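Local coordinates for protein transcription initiation factor IIB (Methanocaldococcus jannaschii, PDB 5O9J) that carries an intein of the HINT fold that probably excises itself by protein splicing and joins the flanking segments, here as a mini-intein, at residues I11-G17 against K50-I55; I24-D29 against A161-T165; V98-R102 against L114-L120; I119-A123 against G177-L181. All coordinates share one frame; numbering follows the deposited sequence.

Contact 1: residues I11-G17 against K50-I55; sequences IIIKENG and KGIEVI
Val54 offers a simple case of a bump fitted into a hollow: its CG2 methyl sits between Ile11 and Ile13, 4.2 Å from Ile11 CB and 4.4 Å from Ile13 CG2. With CG1 at chi1 71°, the CG2 branch lies anti to the backbone N and is carried across the strand gap, close to the carbonyl oxygen of Ile12. The other face repeats the fit, since Ile55 CG1 settles on the CB-CG2 bond of Ile12, 3.9 Å from each atom. Farther along, Lys14 and Glu53 run side by side in the same direction. Lys14 NZ stays 4.4 Å from Glu53 OE1, too far for a direct salt bridge, and one water accepts from the ammonium and donates to the carboxylate. Beneath them the pair is hydrogen-bonded in both directions, Lys14 N to Glu53 O and Glu53 N to Lys14 O, each 2.8 Å. Where the antiparallel strands part, Gly51 O takes the N-H of Asn16 at 2.7 Å and also a water held by Gly17 N; a CB on Gly51 would collide with Asn16 OD1. Helix 24-33 covers the face of Ile11 and Ile52 and gives Glu15 a salt bridge through Lys30, whereas Phe65 of strand 63-67 lies against Ile12, Lys14, Glu53 and Ile55, and strand 18-23 flanks strand 10-15.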
loop_
_atom_site.group_PDB
_atom_site.type_symbol
_atom_site.label_atom_id
_atom_site.label_comp_id
_atom_site.label_asym_id
_atom_site.label_seq_id
_atom_site.Cartn_x
_atom_site.Cartn_y
_atom_site.Cartn_z
ATOM N N ILE A 11 -8.634 4.350 -1.267
ATOM C CA ILE A 11 -9.055 3.041 -0.803
ATOM C C ILE A 11 -10.554 2.938 -0.915
ATOM O O ILE A 11 -11.263 3.938 -0.835
ATOM C CB ILE A 11 -8.686 2.757 0.669
ATOM C CG1 ILE A 11 -9.022 3.963 1.544
ATOM C CG2 ILE A 11 -7.241 2.404 0.805
ATOM C CD1 ILE A 11 -8.601 3.782 2.985
ATOM N N ILE A 12 -11.025 1.710 -1.060
ATOM C CA ILE A 12 -12.439 1.437 -1.173
ATOM C C ILE A 12 -12.875 0.899 0.168
ATOM O O ILE A 12 -12.362 -0.119 0.619
ATOM C CB ILE A 12 -12.734 0.422 -2.322
ATOM C CG1 ILE A 12 -12.321 1.017 -3.672
ATOM C CG2 ILE A 12 -14.197 0.044 -2.338
ATOM C CD1 ILE A 12 -12.059 -0.021 -4.771
ATOM N N ILE A 13 -13.804 1.584 0.826
ATOM C CA ILE A 13 -14.158 1.201 2.185
ATOM C C ILE A 13 -15.643 1.030 2.426
ATOM O O ILE A 13 -16.475 1.476 1.637
ATOM C CB ILE A 13 -13.656 2.240 3.219
ATOM C CG1 ILE A 13 -14.318 3.602 2.976
ATOM C CG2 ILE A 13 -12.150 2.364 3.166
ATOM C CD1 ILE A 13 -13.980 4.644 4.042
ATOM N N LYS A 14 -15.947 0.365 3.538
ATOM C CA LYS A 14 -17.259 0.423 4.168
ATOM C C LYS A 14 -17.123 1.132 5.508
ATOM O O LYS A 14 -16.371 0.674 6.370
ATOM C CB LYS A 14 -17.842 -0.972 4.389
ATOM C CG LYS A 14 -18.763 -1.466 3.309
ATOM C CD LYS A 14 -19.603 -2.592 3.867
ATOM C CE LYS A 14 -20.204 -3.445 2.780
ATOM N NZ LYS A 14 -21.025 -4.538 3.375
ATOM N N GLU A 15 -17.828 2.248 5.683
ATOM C CA GLU A 15 -17.791 2.978 6.953
ATOM C C GLU A 15 -19.160 2.923 7.629
ATOM O O GLU A 15 -20.180 3.250 7.008
ATOM C CB GLU A 15 -17.359 4.431 6.743
ATOM C CG GLU A 15 -17.137 5.214 8.039
ATOM C CD GLU A 15 -16.595 6.617 7.797
ATOM O OE1 GLU A 15 -16.692 7.104 6.648
ATOM O OE2 GLU A 15 -16.069 7.234 8.752
ATOM N N ASN A 16 -19.173 2.495 8.893
ATOM C CA ASN A 16 -20.408 2.290 9.660
ATOM C C ASN A 16 -21.499 1.583 8.869
ATOM O O ASN A 16 -22.684 1.822 9.090
ATOM C CB ASN A 16 -20.944 3.625 10.179
ATOM C CG ASN A 16 -20.057 4.229 11.235
ATOM O OD1 ASN A 16 -19.340 3.511 11.933
ATOM N ND2 ASN A 16 -20.090 5.554 11.359
ATOM N N GLY A 17 -21.091 0.729 7.936
ATOM C CA GLY A 17 -22.032 -0.016 7.123
ATOM C C GLY A 17 -22.250 0.470 5.699
ATOM O O GLY A 17 -23.064 -0.113 4.982
ATOM N N LYS A 50 -13.848 1.315 14.786
ATOM C CA LYS A 50 -15.028 0.460 14.741
ATOM C C LYS A 50 -15.845 0.713 13.476
ATOM O O LYS A 50 -16.041 1.858 13.074
ATOM C CB LYS A 50 -15.909 0.704 15.968
ATOM C CG LYS A 50 -15.261 0.400 17.310
ATOM C CD LYS A 50 -14.856 -1.062 17.441
ATOM C CE LYS A 50 -15.431 -1.667 18.722
ATOM N NZ LYS A 50 -14.896 -3.024 19.031
ATOM N N GLY A 51 -16.323 -0.356 12.855
ATOM C CA GLY A 51 -17.253 -0.234 11.745
ATOM C C GLY A 51 -16.610 0.185 10.438
ATOM O O GLY A 51 -17.276 0.733 9.563
ATOM N N ILE A 52 -15.315 -0.070 10.303
ATOM C CA ILE A 52 -14.633 0.220 9.052
ATOM C C ILE A 52 -14.078 -1.041 8.409
ATOM O O ILE A 52 -13.444 -1.874 9.065
ATOM C CB ILE A 52 -13.512 1.236 9.253
ATOM C CG1 ILE A 52 -14.131 2.602 9.567
ATOM C CG2 ILE A 52 -12.626 1.309 8.015
ATOM C CD1 ILE A 52 -13.228 3.749 9.345
ATOM N N GLU A 53 -14.342 -1.174 7.114
ATOM C CA GLU A 53 -13.879 -2.313 6.345
ATOM C C GLU A 53 -13.191 -1.838 5.074
ATOM O O GLU A 53 -13.596 -0.843 4.481
ATOM C CB GLU A 53 -15.048 -3.245 6.006
ATOM C CG GLU A 53 -15.897 -3.643 7.205
ATOM C CD GLU A 53 -16.846 -4.790 6.906
ATOM O OE1 GLU A 53 -17.286 -4.927 5.742
ATOM O OE2 GLU A 53 -17.150 -5.568 7.837
ATOM N N VAL A 54 -12.149 -2.551 4.659
ATOM C CA VAL A 54 -11.447 -2.214 3.428
ATOM C C VAL A 54 -11.395 -3.435 2.506
ATOM O O VAL A 54 -11.526 -4.577 2.966
ATOM C CB VAL A 54 -10.025 -1.704 3.729
ATOM C CG1 VAL A 54 -9.129 -2.843 4.209
ATOM C CG2 VAL A 54 -9.423 -0.987 2.525
ATOM N N ILE A 55 -11.229 -3.201 1.208
ATOM C CA ILE A 55 -11.068 -4.307 0.269
ATOM C C ILE A 55 -9.711 -4.946 0.483
ATOM O O ILE A 55 -8.689 -4.276 0.453
ATOM C CB ILE A 55 -11.190 -3.868 -1.205
ATOM C CG1 ILE A 55 -12.607 -3.391 -1.499
ATOM C CG2 ILE A 55 -10.820 -5.026 -2.137
ATOM C CD1 ILE A 55 -13.683 -4.447 -1.225
HETATM O O HOH W 1 -19.095 -6.451 4.334
HETATM O O HOH W 2 -18.607 -0.956 8.133
#

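Contact 2: residues I24-D29 against A161-T165; sequences IGELID and AYDLT. With GOL (glycerol), chain G.
Tyr162, whose ring lies on Gly25, ends in a hydroxyl with two partners: Tyr162 OH bonds to Ser158 OG and meets a glycerol oxygen whose modelled place is doubtful. Beside it, Asp29 OD1 stands near the plane of the ring, 3.6 Å from Tyr162 CE2, while its salt bridge goes to Arg73 of strand 70-75. Gly25 CA lies over the centre of one ring face in a CH-pi contact, 3.6 Å from the Tyr162 ring centroid and 5° off the normal; a CB on Gly25 would press on Tyr162 CE1. The helix crosses the strand at 72°, wedged between two sheets of the HINT fold, so that Ile28 also touches Val71 and Leu27 faces Ile13 and Ile52. With a serine in place of Tyr162, the backbone of Gly25 would probably lose the flat surface against it and leave a gap beside Ile28. That isoleucine, extended at chi2 179°, drives CD1 into the strand, 3.5 Å from Asp163 O and against Tyr162 CB and Leu164 CD2. Its CG2 branch meets the ring edge, 3.7 Å from Tyr162 CD2. Ile24 CD1 fills the neighbouring notch, 4.3 Å from Leu164 CG.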
loop_
_atom_site.group_PDB
_atom_site.type_symbol
_atom_site.label_atom_id
_atom_site.label_comp_id
_atom_site.label_asym_id
_atom_site.label_seq_id
_atom_site.Cartn_x
_atom_site.Cartn_y
_atom_site.Cartn_z
ATOM N N ILE A 24 -6.733 7.504 1.607
ATOM C CA ILE A 24 -6.438 6.789 2.837
ATOM C C ILE A 24 -6.035 7.752 3.968
ATOM O O ILE A 24 -6.466 7.586 5.098
ATOM C CB ILE A 24 -5.332 5.732 2.615
ATOM C CG1 ILE A 24 -5.055 4.956 3.897
ATOM C CG2 ILE A 24 -4.043 6.362 2.086
ATOM C CD1 ILE A 24 -4.000 3.882 3.715
ATOM N N GLY A 25 -5.244 8.770 3.648
ATOM C CA GLY A 25 -4.806 9.738 4.647
ATOM C C GLY A 25 -5.951 10.555 5.218
ATOM O O GLY A 25 -5.982 10.853 6.416
ATOM N N GLU A 26 -6.889 10.925 4.354
ATOM C CA GLU A 26 -8.063 11.689 4.759
ATOM C C GLU A 26 -8.922 10.923 5.766
ATOM O O GLU A 26 -9.293 11.456 6.812
ATOM C CB GLU A 26 -8.892 12.051 3.527
ATOM C CG GLU A 26 -10.065 12.985 3.784
ATOM C CD GLU A 26 -10.510 13.693 2.511
ATOM O OE1 GLU A 26 -11.543 14.396 2.539
ATOM O OE2 GLU A 26 -9.813 13.552 1.480
ATOM N N LEU A 27 -9.235 9.672 5.444
ATOM C CA LEU A 27 -9.958 8.797 6.365
ATOM C C LEU A 27 -9.264 8.679 7.724
ATOM O O LEU A 27 -9.885 8.857 8.772
ATOM C CB LEU A 27 -10.102 7.407 5.769
ATOM C CG LEU A 27 -10.680 6.343 6.703
ATOM C CD1 LEU A 27 -12.174 6.550 6.935
ATOM C CD2 LEU A 27 -10.393 4.953 6.161
ATOM N N ILE A 28 -7.980 8.349 7.694
ATOM C CA ILE A 28 -7.242 8.046 8.913
ATOM C C ILE A 28 -7.052 9.289 9.784
ATOM O O ILE A 28 -7.116 9.211 11.018
ATOM C CB ILE A 28 -5.878 7.401 8.573
ATOM C CG1 ILE A 28 -6.099 5.963 8.082
ATOM C CG2 ILE A 28 -4.945 7.415 9.776
ATOM C CD1 ILE A 28 -4.825 5.232 7.688
ATOM N N ASP A 29 -6.826 10.433 9.148
ATOM C CA ASP A 29 -6.770 11.692 9.879
ATOM C C ASP A 29 -8.082 11.942 10.610
ATOM O O ASP A 29 -8.080 12.304 11.782
ATOM C CB ASP A 29 -6.464 12.864 8.947
ATOM C CG ASP A 29 -4.984 13.012 8.666
ATOM O OD1 ASP A 29 -4.167 12.364 9.356
ATOM O OD2 ASP A 29 -4.627 13.789 7.759
ATOM N N ALA A 161 2.887 9.139 6.575
ATOM C CA ALA A 161 2.546 7.908 5.866
ATOM C C ALA A 161 1.562 7.138 6.728
ATOM O O ALA A 161 1.541 7.318 7.948
ATOM C CB ALA A 161 3.775 7.088 5.585
ATOM N N TYR A 162 0.751 6.283 6.115
ATOM C CA TYR A 162 -0.409 5.736 6.808
ATOM C C TYR A 162 -0.508 4.209 6.787
ATOM O O TYR A 162 -0.016 3.545 5.868
ATOM C CB TYR A 162 -1.680 6.357 6.223
ATOM C CG TYR A 162 -1.687 7.866 6.331
ATOM C CD1 TYR A 162 -1.068 8.650 5.370
ATOM C CD2 TYR A 162 -2.289 8.506 7.410
ATOM C CE1 TYR A 162 -1.048 10.032 5.470
ATOM C CE2 TYR A 162 -2.282 9.891 7.515
ATOM C CZ TYR A 162 -1.658 10.645 6.540
ATOM O OH TYR A 162 -1.629 12.017 6.616
ATOM N N ASP A 163 -1.167 3.672 7.810
ATOM C CA ASP A 163 -1.273 2.231 8.028
ATOM C C ASP A 163 -2.697 1.796 8.373
ATOM O O ASP A 163 -3.388 2.439 9.169
ATOM C CB ASP A 163 -0.339 1.796 9.159
ATOM C CG ASP A 163 1.010 1.304 8.663
ATOM O OD1 ASP A 163 1.087 0.134 8.232
ATOM O OD2 ASP A 163 1.986 2.091 8.693
ATOM N N LEU A 164 -3.131 0.690 7.781
ATOM C CA LEU A 164 -4.329 0.009 8.243
ATOM C C LEU A 164 -3.879 -1.311 8.838
ATOM O O LEU A 164 -2.889 -1.889 8.385
ATOM C CB LEU A 164 -5.328 -0.219 7.103
ATOM C CG LEU A 164 -5.841 0.993 6.318
ATOM C CD1 LEU A 164 -6.693 0.560 5.132
ATOM C CD2 LEU A 164 -6.639 1.924 7.215
ATOM N N THR A 165 -4.580 -1.784 9.862
ATOM C CA THR A 165 -4.353 -3.134 10.345
ATOM C C THR A 165 -5.554 -3.975 9.967
ATOM O O THR A 165 -6.671 -3.743 10.436
ATOM C CB THR A 165 -4.123 -3.197 11.870
ATOM O OG1 THR A 165 -2.950 -2.449 12.208
ATOM C CG2 THR A 165 -3.930 -4.640 12.322
HETATM C C1 GOL G . -1.261 13.936 9.188
HETATM O O1 GOL G . -2.082 12.821 8.911
HETATM C C2 GOL G . -1.797 15.170 8.473
HETATM O O2 GOL G . -2.668 15.857 9.346
HETATM C C3 GOL G . -0.625 16.080 8.125
HETATM O O3 GOL G . -1.081 17.411 8.016
#

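Contact 3: residues V98-R102 against L114-L120; sequences VFTIR and LKVGDIL
Arg102 reaches from the end of its strand to Asp118. From CB the chain folds at its second torsion (chi2 -69°), which swings CD round to face the carboxylate, 4.0 Å from Asp118 OD1. Next comes NE, whose N-H meets Asp118 OD1 at 3.0 Å on the syn side, though tilted out of the carboxylate plane, the acceptor lying close to the guanidinium plane. At the tip NH1 gives an almost straight bond to Asp118 OD2, modelled so short that its exact length is doubtful, and a second one to the backbone oxygen of Glu113. The two planes are nearly coplanar, 26° apart, and the paired contacts fix the turn of the guanidinium. Over one of its faces lies Lys115 CE, 3.6 Å from Arg102 NH1. Asp118 is itself positioned by the type II beta turn from Lys115 to Asp118, since Lys115 N donates to Asp118 OD2 at 3.0 Å from above the carboxylate plane. A water donates to Asp118 OD1 and to Ile101 O and accepts from Ile119 N. Inward, Thr100 CG2 nestles 3.3 Å from Ile119 O, and Val98 CG2 enters the angle between Leu114 CD1, 3.6 Å away, and Leu120 CD2. The backbones join through Ile101 N and Ile119 O, 2.9 Å apart, beside the single bridge of Thr100 with Leu120. Strand 119-123 is thereby fastened to strand 96-102, whose Phe99 ring meets His182 near the carboxyl end, an arrangement consistent with the HINT fold of inteins.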
loop_
_atom_site.group_PDB
_atom_site.type_symbol
_atom_site.label_atom_id
_atom_site.label_comp_id
_atom_site.label_asym_id
_atom_site.label_seq_id
_atom_site.Cartn_x
_atom_site.Cartn_y
_atom_site.Cartn_z
ATOM N N VAL A 98 9.685 -4.733 -4.121
ATOM C CA VAL A 98 8.863 -5.044 -5.282
ATOM C C VAL A 98 9.508 -6.130 -6.133
ATOM O O VAL A 98 10.734 -6.198 -6.245
ATOM C CB VAL A 98 8.623 -3.795 -6.154
ATOM C CG1 VAL A 98 7.712 -2.816 -5.441
ATOM C CG2 VAL A 98 9.940 -3.133 -6.499
ATOM N N PHE A 99 8.679 -6.983 -6.726
ATOM C CA PHE A 99 9.186 -8.050 -7.578
ATOM C C PHE A 99 9.942 -7.480 -8.755
ATOM O O PHE A 99 9.403 -6.697 -9.533
ATOM C CB PHE A 99 8.049 -8.946 -8.062
ATOM C CG PHE A 99 7.656 -9.991 -7.070
ATOM C CD1 PHE A 99 8.365 -10.132 -5.893
ATOM C CD2 PHE A 99 6.603 -10.845 -7.319
ATOM C CE1 PHE A 99 8.021 -11.094 -4.973
ATOM C CE2 PHE A 99 6.262 -11.820 -6.406
ATOM C CZ PHE A 99 6.966 -11.938 -5.229
ATOM N N THR A 100 11.205 -7.874 -8.862
ATOM C CA THR A 100 12.094 -7.386 -9.908
ATOM C C THR A 100 12.779 -8.576 -10.569
ATOM O O THR A 100 12.978 -9.613 -9.938
ATOM C CB THR A 100 13.176 -6.429 -9.347
ATOM O OG1 THR A 100 12.604 -5.574 -8.349
ATOM C CG2 THR A 100 13.774 -5.571 -10.450
ATOM N N ILE A 101 13.148 -8.435 -11.834
ATOM C CA ILE A 101 13.996 -9.445 -12.445
ATOM C C ILE A 101 15.446 -9.135 -12.122
ATOM O O ILE A 101 15.983 -8.105 -12.510
ATOM C CB ILE A 101 13.801 -9.534 -13.962
ATOM C CG1 ILE A 101 12.389 -10.042 -14.259
ATOM C CG2 ILE A 101 14.839 -10.471 -14.562
ATOM C CD1 ILE A 101 12.148 -10.416 -15.702
ATOM N N ARG A 102 16.074 -10.023 -11.374
ATOM C CA ARG A 102 17.471 -9.844 -11.011
ATOM C C ARG A 102 18.149 -11.183 -11.170
ATOM O O ARG A 102 17.672 -12.184 -10.637
ATOM C CB ARG A 102 17.615 -9.323 -9.575
ATOM C CG ARG A 102 17.229 -7.871 -9.405
ATOM C CD ARG A 102 18.230 -6.960 -10.093
ATOM N NE ARG A 102 17.900 -5.547 -9.920
ATOM C CZ ARG A 102 18.206 -4.833 -8.838
ATOM N NH1 ARG A 102 17.864 -3.553 -8.771
ATOM N NH2 ARG A 102 18.845 -5.398 -7.819
ATOM N N LEU A 114 16.454 -0.225 -6.261
ATOM C CA LEU A 114 16.040 -0.285 -7.655
ATOM C C LEU A 114 16.838 0.698 -8.503
ATOM O O LEU A 114 17.308 1.723 -8.007
ATOM C CB LEU A 114 14.550 0.012 -7.784
ATOM C CG LEU A 114 13.588 -1.046 -7.261
ATOM C CD1 LEU A 114 12.194 -0.466 -7.249
ATOM C CD2 LEU A 114 13.649 -2.285 -8.136
ATOM N N LYS A 115 16.977 0.380 -9.784
ATOM C CA LYS A 115 17.694 1.231 -10.725
ATOM C C LYS A 115 16.877 1.422 -11.991
ATOM O O LYS A 115 16.117 0.541 -12.373
ATOM C CB LYS A 115 19.055 0.617 -11.060
ATOM C CG LYS A 115 19.990 0.518 -9.862
ATOM C CD LYS A 115 21.132 -0.461 -10.110
ATOM C CE LYS A 115 20.615 -1.878 -10.319
ATOM N NZ LYS A 115 21.710 -2.890 -10.290
ATOM N N VAL A 116 17.027 2.575 -12.638
ATOM C CA VAL A 116 16.397 2.818 -13.935
ATOM C C VAL A 116 16.778 1.685 -14.882
ATOM O O VAL A 116 17.916 1.224 -14.863
ATOM C CB VAL A 116 16.822 4.187 -14.534
ATOM C CG1 VAL A 116 16.264 4.364 -15.945
ATOM C CG2 VAL A 116 16.373 5.331 -13.632
ATOM N N GLY A 117 15.829 1.208 -15.680
ATOM C CA GLY A 117 16.087 0.068 -16.537
ATOM C C GLY A 117 15.723 -1.273 -15.918
ATOM O O GLY A 117 15.587 -2.275 -16.632
ATOM N N ASP A 118 15.578 -1.307 -14.595
ATOM C CA ASP A 118 15.127 -2.523 -13.916
ATOM C C ASP A 118 13.776 -2.949 -14.456
ATOM O O ASP A 118 12.957 -2.109 -14.827
ATOM C CB ASP A 118 15.031 -2.315 -12.403
ATOM C CG ASP A 118 16.193 -2.933 -11.651
ATOM O OD1 ASP A 118 16.784 -3.903 -12.166
ATOM O OD2 ASP A 118 16.508 -2.453 -10.538
ATOM N N ILE A 119 13.551 -4.257 -14.506
ATOM C CA ILE A 119 12.275 -4.794 -14.958
ATOM C C ILE A 119 11.417 -5.210 -13.769
ATOM O O ILE A 119 11.764 -6.132 -13.036
ATOM C CB ILE A 119 12.459 -6.007 -15.892
ATOM C CG1 ILE A 119 13.247 -5.602 -17.140
ATOM C CG2 ILE A 119 11.101 -6.596 -16.276
ATOM C CD1 ILE A 119 13.382 -6.719 -18.161
ATOM N N LEU A 120 10.306 -4.509 -13.581
ATOM C CA LEU A 120 9.366 -4.838 -12.522
ATOM C C LEU A 120 8.290 -5.777 -13.030
ATOM O O LEU A 120 7.915 -5.741 -14.200
ATOM C CB LEU A 120 8.721 -3.575 -11.953
ATOM C CG LEU A 120 9.667 -2.619 -11.229
ATOM C CD1 LEU A 120 8.879 -1.532 -10.496
ATOM C CD2 LEU A 120 10.554 -3.391 -10.269
HETATM O O HOH W 3 15.749 -5.941 -13.877
#

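Contact 4: residues I119-A123 against G177-L181; sequences ILVLA and GGFVL
The ring of Phe179 has Leu122 CD2 over one face, 3.7 Å from its centroid and only 6° off the normal, a CH-pi contact. At its edge, near the plane, Leu120 CD1 comes within 4.3 Å of Phe179 CE2. The CA-CB bond of Phe179 starts away from strand 119-123, but with CG beside the backbone N (chi1 -64°) the ring returns to it and lies alongside Leu122, pointing the same way. With an alanine here, Leu122 would probably lose the surface beneath its CD2 methyl and be freer to turn in the gap. This is the HINT fold of an intein near its carboxyl end, where the chain makes a loop through two glycines before entering strand 180-183, and the touching parts run almost at right angles, 98° apart. One backbone bond crosses, from Ala123 N to Gly178 O at 2.9 Å, with the donor in the carbonyl plane. That oxygen also lies 3.6 Å from Leu122 CB. Gly178 fits because it lacks a side chain, since a CB would run into Ala123 O. At Gly177 a CB would strike the ring of Phe179 instead. Beside the bond, one water donates to Ala123 O at 2.7 Å and to Gly177 O at 2.6 Å, tying the two backbones a second time. Asn128 also holds the loop, its OD1 taking the N-H groups of both Gly178 and Phe179, and Val180 CG2 lies 4.5 Å from Ala123 CB.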
loop_
_atom_site.group_PDB
_atom_site.type_symbol
_atom_site.label_atom_id
_atom_site.label_comp_id
_atom_site.label_asym_id
_atom_site.label_seq_id
_atom_site.Cartn_x
_atom_site.Cartn_y
_atom_site.Cartn_z
ATOM N N ILE A 119 13.551 -4.257 -14.506
ATOM C CA ILE A 119 12.275 -4.794 -14.958
ATOM C C ILE A 119 11.417 -5.210 -13.769
ATOM O O ILE A 119 11.764 -6.132 -13.036
ATOM C CB ILE A 119 12.459 -6.007 -15.892
ATOM C CG1 ILE A 119 13.247 -5.602 -17.140
ATOM C CG2 ILE A 119 11.101 -6.596 -16.276
ATOM C CD1 ILE A 119 13.382 -6.719 -18.161
ATOM N N LEU A 120 10.306 -4.509 -13.581
ATOM C CA LEU A 120 9.366 -4.838 -12.522
ATOM C C LEU A 120 8.290 -5.777 -13.030
ATOM O O LEU A 120 7.915 -5.741 -14.200
ATOM C CB LEU A 120 8.721 -3.575 -11.953
ATOM C CG LEU A 120 9.667 -2.619 -11.229
ATOM C CD1 LEU A 120 8.879 -1.532 -10.496
ATOM C CD2 LEU A 120 10.554 -3.391 -10.269
ATOM N N VAL A 121 7.805 -6.631 -12.141
ATOM C CA VAL A 121 6.687 -7.492 -12.469
ATOM C C VAL A 121 5.440 -6.937 -11.804
ATOM O O VAL A 121 5.327 -6.938 -10.586
ATOM C CB VAL A 121 6.930 -8.940 -12.018
ATOM C CG1 VAL A 121 5.801 -9.848 -12.521
ATOM C CG2 VAL A 121 8.280 -9.429 -12.527
ATOM N N LEU A 122 4.509 -6.441 -12.607
ATOM C CA LEU A 122 3.279 -5.895 -12.062
ATOM C C LEU A 122 2.143 -6.861 -12.296
ATOM O O LEU A 122 2.133 -7.584 -13.288
ATOM C CB LEU A 122 2.952 -4.537 -12.685
ATOM C CG LEU A 122 3.708 -3.328 -12.123
ATOM C CD1 LEU A 122 5.144 -3.304 -12.597
ATOM C CD2 LEU A 122 3.000 -2.031 -12.491
ATOM N N ALA A 123 1.184 -6.877 -11.387
ATOM C CA ALA A 123 -0.030 -7.634 -11.633
ATOM C C ALA A 123 -0.801 -6.932 -12.740
ATOM O O ALA A 123 -0.694 -5.719 -12.916
ATOM C CB ALA A 123 -0.865 -7.751 -10.376
ATOM N N GLY A 177 -2.519 0.998 -10.371
ATOM C CA GLY A 177 -1.357 0.699 -11.185
ATOM C C GLY A 177 -1.132 -0.779 -11.405
ATOM O O GLY A 177 -0.806 -1.208 -12.507
ATOM N N GLY A 178 -1.303 -1.567 -10.352
ATOM C CA GLY A 178 -1.058 -2.994 -10.444
ATOM C C GLY A 178 0.228 -3.365 -9.736
ATOM O O GLY A 178 0.729 -4.478 -9.883
ATOM N N PHE A 179 0.781 -2.422 -8.974
ATOM C CA PHE A 179 1.959 -2.723 -8.176
ATOM C C PHE A 179 1.578 -3.623 -7.010
ATOM O O PHE A 179 0.498 -3.495 -6.448
ATOM C CB PHE A 179 2.610 -1.451 -7.636
ATOM C CG PHE A 179 3.145 -0.536 -8.694
ATOM C CD1 PHE A 179 2.337 0.435 -9.260
ATOM C CD2 PHE A 179 4.466 -0.630 -9.103
ATOM C CE1 PHE A 179 2.834 1.291 -10.226
ATOM C CE2 PHE A 179 4.966 0.222 -10.064
ATOM C CZ PHE A 179 4.146 1.182 -10.630
ATOM N N VAL A 180 2.466 -4.531 -6.636
ATOM C CA VAL A 180 2.331 -5.208 -5.356
ATOM C C VAL A 180 3.496 -4.800 -4.465
ATOM O O VAL A 180 4.655 -5.088 -4.755
ATOM C CB VAL A 180 2.289 -6.731 -5.510
ATOM C CG1 VAL A 180 2.116 -7.381 -4.145
ATOM C CG2 VAL A 180 1.156 -7.121 -6.436
ATOM N N LEU A 181 3.178 -4.105 -3.385
ATOM C CA LEU A 181 4.199 -3.562 -2.508
ATOM C C LEU A 181 4.317 -4.417 -1.257
ATOM O O LEU A 181 3.354 -4.557 -0.496
ATOM C CB LEU A 181 3.875 -2.110 -2.137
ATOM C CG LEU A 181 3.706 -1.079 -3.264
ATOM C CD1 LEU A 181 4.782 -1.230 -4.342
ATOM C CD2 LEU A 181 2.304 -1.132 -3.869
HETATM O O HOH W 4 -0.452 -3.307 -14.057
#

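Overall arrangement
The four contacts form two groups on opposite sides of the chain's centre. Contacts 1 and 2 touch, with Ile11, Ile13 and Ile52 of the first packed on Ile24 and Leu27 of the helix in the second. Contacts 3 and 4 share Ile119 and Leu120 of strand 119-123, which meets strand 96-102 in one and the loop into strand 180-183 in the other, neighbours in a single sheet. Contacts 2 and 4 are buried and rest mainly on aromatic faces and aliphatic branches, with one backbone bond added in contact 4. Contacts 1 and 3 are partly buried, mixing backbone pairing with charged side chains: a water-spaced pair in contact 1, a direct salt bridge in contact 3. Their centres lie about 34 Å apart.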